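Local structure of Phosphoglucosamine/phosphogalactosamine mutase (Sulfolobus tokodaii, 2F7L) at residues E67-Y81 with V145-G158. The protein interconverts the 6-phosphates and 1-phosphates of glucosamine and galactosamine, a magnesium-dependent step in the synthesis of UDP-N-acetylglucosamine and UDP-N-acetylgalactosamine. Numbering follows the deposited sequence.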
loop_
_atom_site.group_PDB
_atom_site.type_symbol
_atom_site.label_atom_id
_atom_site.label_comp_id
_atom_site.label_asym_id
_atom_site.label_seq_id
_atom_site.Cartn_x
_atom_site.Cartn_y
_atom_site.Cartn_z
ATOM N N GLU A 67 4.518 1.232 27.865
ATOM C CA GLU A 67 3.440 0.375 28.362
ATOM C C GLU A 67 3.022 -0.395 27.113
ATOM O O GLU A 67 2.335 0.153 26.256
ATOM C CB GLU A 67 2.261 1.213 28.893
ATOM C CG GLU A 67 1.369 0.435 29.892
ATOM C CD GLU A 67 -0.103 0.884 29.920
ATOM O OE1 GLU A 67 -0.938 0.133 30.471
ATOM O OE2 GLU A 67 -0.433 1.977 29.403
ATOM N N VAL A 68 3.436 -1.651 27.010
ATOM C CA VAL A 68 3.167 -2.464 25.827
ATOM C C VAL A 68 1.846 -3.231 25.668
ATOM O O VAL A 68 1.396 -3.901 26.583
ATOM C CB VAL A 68 4.296 -3.497 25.647
ATOM C CG1 VAL A 68 4.077 -4.286 24.373
ATOM C CG2 VAL A 68 5.640 -2.805 25.631
ATOM N N TYR A 69 1.257 -3.155 24.477
ATOM C CA TYR A 69 0.033 -3.893 24.155
ATOM C C TYR A 69 0.215 -4.803 22.933
ATOM O O TYR A 69 0.736 -4.397 21.894
ATOM C CB TYR A 69 -1.126 -2.957 23.870
ATOM C CG TYR A 69 -1.641 -2.270 25.088
ATOM C CD1 TYR A 69 -0.908 -1.246 25.682
ATOM C CD2 TYR A 69 -2.855 -2.650 25.664
ATOM C CE1 TYR A 69 -1.362 -0.618 26.811
ATOM C CE2 TYR A 69 -3.322 -2.023 26.801
ATOM C CZ TYR A 69 -2.570 -1.004 27.370
ATOM O OH TYR A 69 -3.020 -0.332 28.485
ATOM N N ASP A 70 -0.269 -6.028 23.068
ATOM C CA ASP A 70 -0.185 -7.041 22.027
ATOM C C ASP A 70 -1.515 -7.210 21.266
ATOM O O ASP A 70 -2.524 -7.639 21.834
ATOM C CB ASP A 70 0.182 -8.367 22.675
ATOM C CG ASP A 70 0.878 -9.307 21.724
ATOM O OD1 ASP A 70 0.341 -9.581 20.626
ATOM O OD2 ASP A 70 1.972 -9.785 22.095
ATOM N N GLY A 71 -1.503 -6.902 19.976
ATOM C CA GLY A 71 -2.701 -7.035 19.179
ATOM C C GLY A 71 -2.684 -8.241 18.265
ATOM O O GLY A 71 -3.546 -8.359 17.408
ATOM N N GLY A 72 -1.728 -9.147 18.438
ATOM C CA GLY A 72 -1.659 -10.325 17.582
ATOM C C GLY A 72 -1.510 -10.078 16.081
ATOM O O GLY A 72 -0.988 -9.044 15.652
ATOM N N MET A 73 -1.967 -11.033 15.273
ATOM C CA MET A 73 -1.887 -10.924 13.815
ATOM C C MET A 73 -3.028 -10.134 13.171
ATOM O O MET A 73 -4.199 -10.395 13.447
ATOM C CB MET A 73 -1.861 -12.303 13.173
ATOM C CG MET A 73 -0.645 -13.114 13.469
ATOM S SD MET A 73 -0.676 -14.624 12.473
ATOM C CE MET A 73 -1.544 -15.724 13.695
ATOM N N ALA A 74 -2.697 -9.195 12.290
ATOM C CA ALA A 74 -3.747 -8.434 11.641
ATOM C C ALA A 74 -3.245 -7.639 10.464
ATOM O O ALA A 74 -2.050 -7.467 10.299
ATOM C CB ALA A 74 -4.391 -7.485 12.650
ATOM N N PRO A 75 -4.151 -7.204 9.586
ATOM C CA PRO A 75 -3.693 -6.401 8.455
ATOM C C PRO A 75 -3.098 -5.114 9.070
ATOM O O PRO A 75 -3.493 -4.706 10.178
ATOM C CB PRO A 75 -4.993 -6.130 7.692
ATOM C CG PRO A 75 -5.730 -7.368 7.872
ATOM C CD PRO A 75 -5.503 -7.735 9.329
ATOM N N THR A 76 -2.150 -4.484 8.374
ATOM C CA THR A 76 -1.553 -3.244 8.887
ATOM C C THR A 76 -2.607 -2.139 8.996
ATOM O O THR A 76 -2.641 -1.423 9.996
ATOM C CB THR A 76 -0.349 -2.791 8.019
ATOM O OG1 THR A 76 0.694 -3.764 8.138
ATOM C CG2 THR A 76 0.191 -1.457 8.483
ATOM N N PRO A 77 -3.480 -1.993 7.979
ATOM C CA PRO A 77 -4.521 -0.961 8.045
ATOM C C PRO A 77 -5.323 -1.171 9.349
ATOM O O PRO A 77 -5.758 -0.197 9.987
ATOM C CB PRO A 77 -5.406 -1.255 6.826
ATOM C CG PRO A 77 -4.577 -2.053 5.923
ATOM C CD PRO A 77 -3.693 -2.877 6.819
ATOM N N ALA A 78 -5.526 -2.441 9.713
ATOM C CA ALA A 78 -6.250 -2.811 10.928
ATOM C C ALA A 78 -5.525 -2.359 12.202
ATOM O O ALA A 78 -6.131 -1.748 13.090
ATOM C CB ALA A 78 -6.458 -4.312 10.971
ATOM N N LEU A 79 -4.234 -2.686 12.300
ATOM C CA LEU A 79 -3.423 -2.299 13.448
ATOM C C LEU A 79 -3.402 -0.772 13.508
ATOM O O LEU A 79 -3.622 -0.173 14.548
ATOM C CB LEU A 79 -1.992 -2.814 13.277
ATOM C CG LEU A 79 -1.448 -4.110 13.888
ATOM C CD1 LEU A 79 -2.476 -4.719 14.787
ATOM C CD2 LEU A 79 -1.013 -5.078 12.781
ATOM N N GLN A 80 -3.126 -0.147 12.378
ATOM C CA GLN A 80 -3.077 1.297 12.320
ATOM C C GLN A 80 -4.402 1.897 12.747
ATOM O O GLN A 80 -4.446 2.859 13.523
ATOM C CB GLN A 80 -2.745 1.750 10.903
ATOM C CG GLN A 80 -1.359 1.376 10.465
ATOM C CD GLN A 80 -1.139 1.652 9.007
ATOM O OE1 GLN A 80 -1.833 1.091 8.146
ATOM N NE2 GLN A 80 -0.178 2.520 8.706
ATOM N N TYR A 81 -5.485 1.330 12.225
ATOM C CA TYR A 81 -6.812 1.812 12.557
ATOM C C TYR A 81 -7.016 1.732 14.079
ATOM O O TYR A 81 -7.655 2.602 14.698
ATOM C CB TYR A 81 -7.875 0.982 11.832
ATOM C CG TYR A 81 -9.250 1.560 12.035
ATOM C CD1 TYR A 81 -9.603 2.779 11.446
ATOM C CD2 TYR A 81 -10.170 0.935 12.896
ATOM C CE1 TYR A 81 -10.824 3.358 11.712
ATOM C CE2 TYR A 81 -11.392 1.498 13.164
ATOM C CZ TYR A 81 -11.721 2.706 12.568
ATOM O OH TYR A 81 -12.971 3.235 12.773
ATOM N N VAL A 145 3.137 -7.040 29.617
ATOM C CA VAL A 145 2.528 -6.560 28.388
ATOM C C VAL A 145 1.065 -6.991 28.460
ATOM O O VAL A 145 0.751 -8.102 28.869
ATOM C CB VAL A 145 3.230 -7.124 27.097
ATOM C CG1 VAL A 145 4.577 -7.685 27.451
ATOM C CG2 VAL A 145 2.363 -8.142 26.400
ATOM N N LYS A 146 0.180 -6.080 28.094
ATOM C CA LYS A 146 -1.241 -6.330 28.114
ATOM C C LYS A 146 -1.720 -6.846 26.750
ATOM O O LYS A 146 -1.022 -6.731 25.751
ATOM C CB LYS A 146 -1.964 -5.031 28.483
ATOM C CG LYS A 146 -1.639 -4.491 29.894
ATOM C CD LYS A 146 -2.250 -3.096 30.121
ATOM C CE LYS A 146 -2.125 -2.590 31.572
ATOM N NZ LYS A 146 -0.742 -2.436 32.125
ATOM N N ARG A 147 -2.900 -7.450 26.716
ATOM C CA ARG A 147 -3.446 -7.936 25.466
ATOM C C ARG A 147 -4.464 -6.923 24.947
ATOM O O ARG A 147 -5.128 -6.237 25.722
ATOM C CB ARG A 147 -4.117 -9.304 25.656
ATOM C CG ARG A 147 -3.129 -10.459 25.814
ATOM C CD ARG A 147 -3.680 -11.606 26.685
ATOM N NE ARG A 147 -4.152 -11.139 27.998
ATOM C CZ ARG A 147 -4.641 -11.921 28.961
ATOM N NH1 ARG A 147 -4.726 -13.238 28.782
ATOM N NH2 ARG A 147 -5.065 -11.380 30.096
ATOM N N GLU A 148 -4.558 -6.843 23.621
ATOM C CA GLU A 148 -5.475 -5.965 22.901
ATOM C C GLU A 148 -6.319 -6.808 21.929
ATOM O O GLU A 148 -5.857 -7.172 20.827
ATOM C CB GLU A 148 -4.683 -4.923 22.129
ATOM C CG GLU A 148 -5.540 -4.099 21.212
ATOM C CD GLU A 148 -6.787 -3.589 21.898
ATOM O OE1 GLU A 148 -7.746 -4.364 22.051
ATOM O OE2 GLU A 148 -6.807 -2.412 22.292
ATOM N N ASP A 149 -7.558 -7.112 22.328
ATOM C CA ASP A 149 -8.434 -7.946 21.498
ATOM C C ASP A 149 -9.454 -7.227 20.658
ATOM O O ASP A 149 -10.374 -7.855 20.199
ATOM C CB ASP A 149 -9.199 -8.960 22.354
ATOM C CG ASP A 149 -8.306 -10.012 22.973
ATOM O OD1 ASP A 149 -8.783 -10.739 23.879
ATOM O OD2 ASP A 149 -7.129 -10.123 22.551
ATOM N N ARG A 150 -9.320 -5.937 20.427
ATOM C CA ARG A 150 -10.339 -5.253 19.641
ATOM C C ARG A 150 -9.946 -4.889 18.233
ATOM O O ARG A 150 -10.798 -4.451 17.468
ATOM C CB ARG A 150 -10.763 -3.968 20.335
ATOM C CG ARG A 150 -11.237 -4.171 21.741
ATOM C CD ARG A 150 -11.439 -2.859 22.433
ATOM N NE ARG A 150 -10.197 -2.151 22.717
ATOM C CZ ARG A 150 -10.179 -0.935 23.249
ATOM N NH1 ARG A 150 -11.332 -0.349 23.528
ATOM N NH2 ARG A 150 -9.042 -0.289 23.487
ATOM N N VAL A 151 -8.678 -5.080 17.877
ATOM C CA VAL A 151 -8.199 -4.686 16.559
ATOM C C VAL A 151 -8.976 -5.194 15.317
ATOM O O VAL A 151 -9.479 -4.376 14.542
ATOM C CB VAL A 151 -6.653 -4.936 16.459
ATOM C CG1 VAL A 151 -6.237 -5.909 17.525
ATOM C CG2 VAL A 151 -6.263 -5.412 15.088
ATOM N N ILE A 152 -9.104 -6.499 15.111
ATOM C CA ILE A 152 -9.855 -6.958 13.942
ATOM C C ILE A 152 -11.323 -6.499 14.059
ATOM O O ILE A 152 -11.833 -5.783 13.186
ATOM C CB ILE A 152 -9.860 -8.503 13.802
ATOM C CG1 ILE A 152 -8.431 -9.053 13.712
ATOM C CG2 ILE A 152 -10.646 -8.895 12.571
ATOM C CD1 ILE A 152 -7.748 -8.812 12.428
ATOM N N SER A 153 -11.998 -6.908 15.132
ATOM C CA SER A 153 -13.398 -6.530 15.315
ATOM C C SER A 153 -13.614 -5.040 15.137
ATOM O O SER A 153 -14.553 -4.649 14.444
ATOM C CB SER A 153 -13.935 -6.945 16.696
ATOM O OG SER A 153 -13.671 -5.964 17.698
ATOM N N THR A 154 -12.763 -4.209 15.744
ATOM C CA THR A 154 -12.911 -2.758 15.624
ATOM C C THR A 154 -12.754 -2.321 14.167
ATOM O O THR A 154 -13.470 -1.444 13.685
ATOM C CB THR A 154 -11.850 -2.003 16.467
ATOM O OG1 THR A 154 -11.946 -2.409 17.831
ATOM C CG2 THR A 154 -12.053 -0.513 16.399
ATOM N N TYR A 155 -11.818 -2.953 13.473
ATOM C CA TYR A 155 -11.511 -2.653 12.082
ATOM C C TYR A 155 -12.684 -2.939 11.162
ATOM O O TYR A 155 -13.127 -2.061 10.419
ATOM C CB TYR A 155 -10.292 -3.480 11.671
ATOM C CG TYR A 155 -9.794 -3.326 10.255
ATOM C CD1 TYR A 155 -9.273 -2.119 9.800
ATOM C CD2 TYR A 155 -9.769 -4.424 9.395
ATOM C CE1 TYR A 155 -8.726 -2.009 8.515
ATOM C CE2 TYR A 155 -9.237 -4.343 8.124
ATOM C CZ TYR A 155 -8.706 -3.132 7.679
ATOM O OH TYR A 155 -8.130 -3.066 6.413
ATOM N N VAL A 156 -13.188 -4.168 11.207
ATOM C CA VAL A 156 -14.303 -4.546 10.350
ATOM C C VAL A 156 -15.493 -3.609 10.481
ATOM O O VAL A 156 -15.994 -3.091 9.481
ATOM C CB VAL A 156 -14.767 -5.963 10.636
ATOM C CG1 VAL A 156 -16.050 -6.247 9.874
ATOM C CG2 VAL A 156 -13.662 -6.941 10.249
ATOM N N ASN A 157 -15.931 -3.393 11.715
ATOM C CA ASN A 157 -17.060 -2.516 11.981
ATOM C C ASN A 157 -16.786 -1.131 11.435
ATOM O O ASN A 157 -17.662 -0.490 10.850
ATOM C CB ASN A 157 -17.294 -2.420 13.474
ATOM C CG ASN A 157 -17.506 -3.778 14.115
ATOM O OD1 ASN A 157 -17.113 -3.989 15.270
ATOM N ND2 ASN A 157 -18.142 -4.708 13.384
ATOM N N GLY A 158 -15.564 -0.664 11.646
ATOM C CA GLY A 158 -15.201 0.645 11.149
ATOM C C GLY A 158 -15.407 0.684 9.651
ATOM O O GLY A 158 -15.979 1.631 9.130
#
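Asp70 O accepts from Glu148 N at 2.8 Å, the donor standing 37° out of the carbonyl plane, in a run of three backbone bonds that adds strand 146-147 in parallel to strand 67-73, at the edge of the mixed sheet of the first α/β/α domain of this phosphohexose mutase. The other two, Lys146 N to Val68 O and Asp70 N to Lys146 O, both measure 2.9 Å and bracket the Tyr69–Lys146 pair. On the sheet face that carries both side chains, Lys146 runs alongside Tyr69: CB lies over the ring, 4.1 Å from the Tyr69 centroid, and CD passes the hydroxyl. A bend at the last torsion (chi4 60°) carries Lys146 NZ to Glu67 OE1 at 3.1 Å, a salt bridge whose hydrogen bond is weak; Lys39 holds the other oxygen, OE2. Asp70 OD1 accepts from Gly72 N, an Asx turn within the last residues of strand 67-73.

Beyond it, helices 76-81 and 151-158 cross nearly at right angles (96°), with axes 8.7 Å apart. Val151 CG2 touches both Ala74 CB and Leu79 CD1, while Ile152 CD1 rests on Ala74 and Pro75. The neighbouring Thr76 OG1 is hydrogen-bonded to Asp243 OD1, a magnesium ligand by similarity, so this helix start borders the probable metal site. Tyr155 presents a ring face to Ala78 CB, which sits over its centre, 3.5 Å above the ring plane.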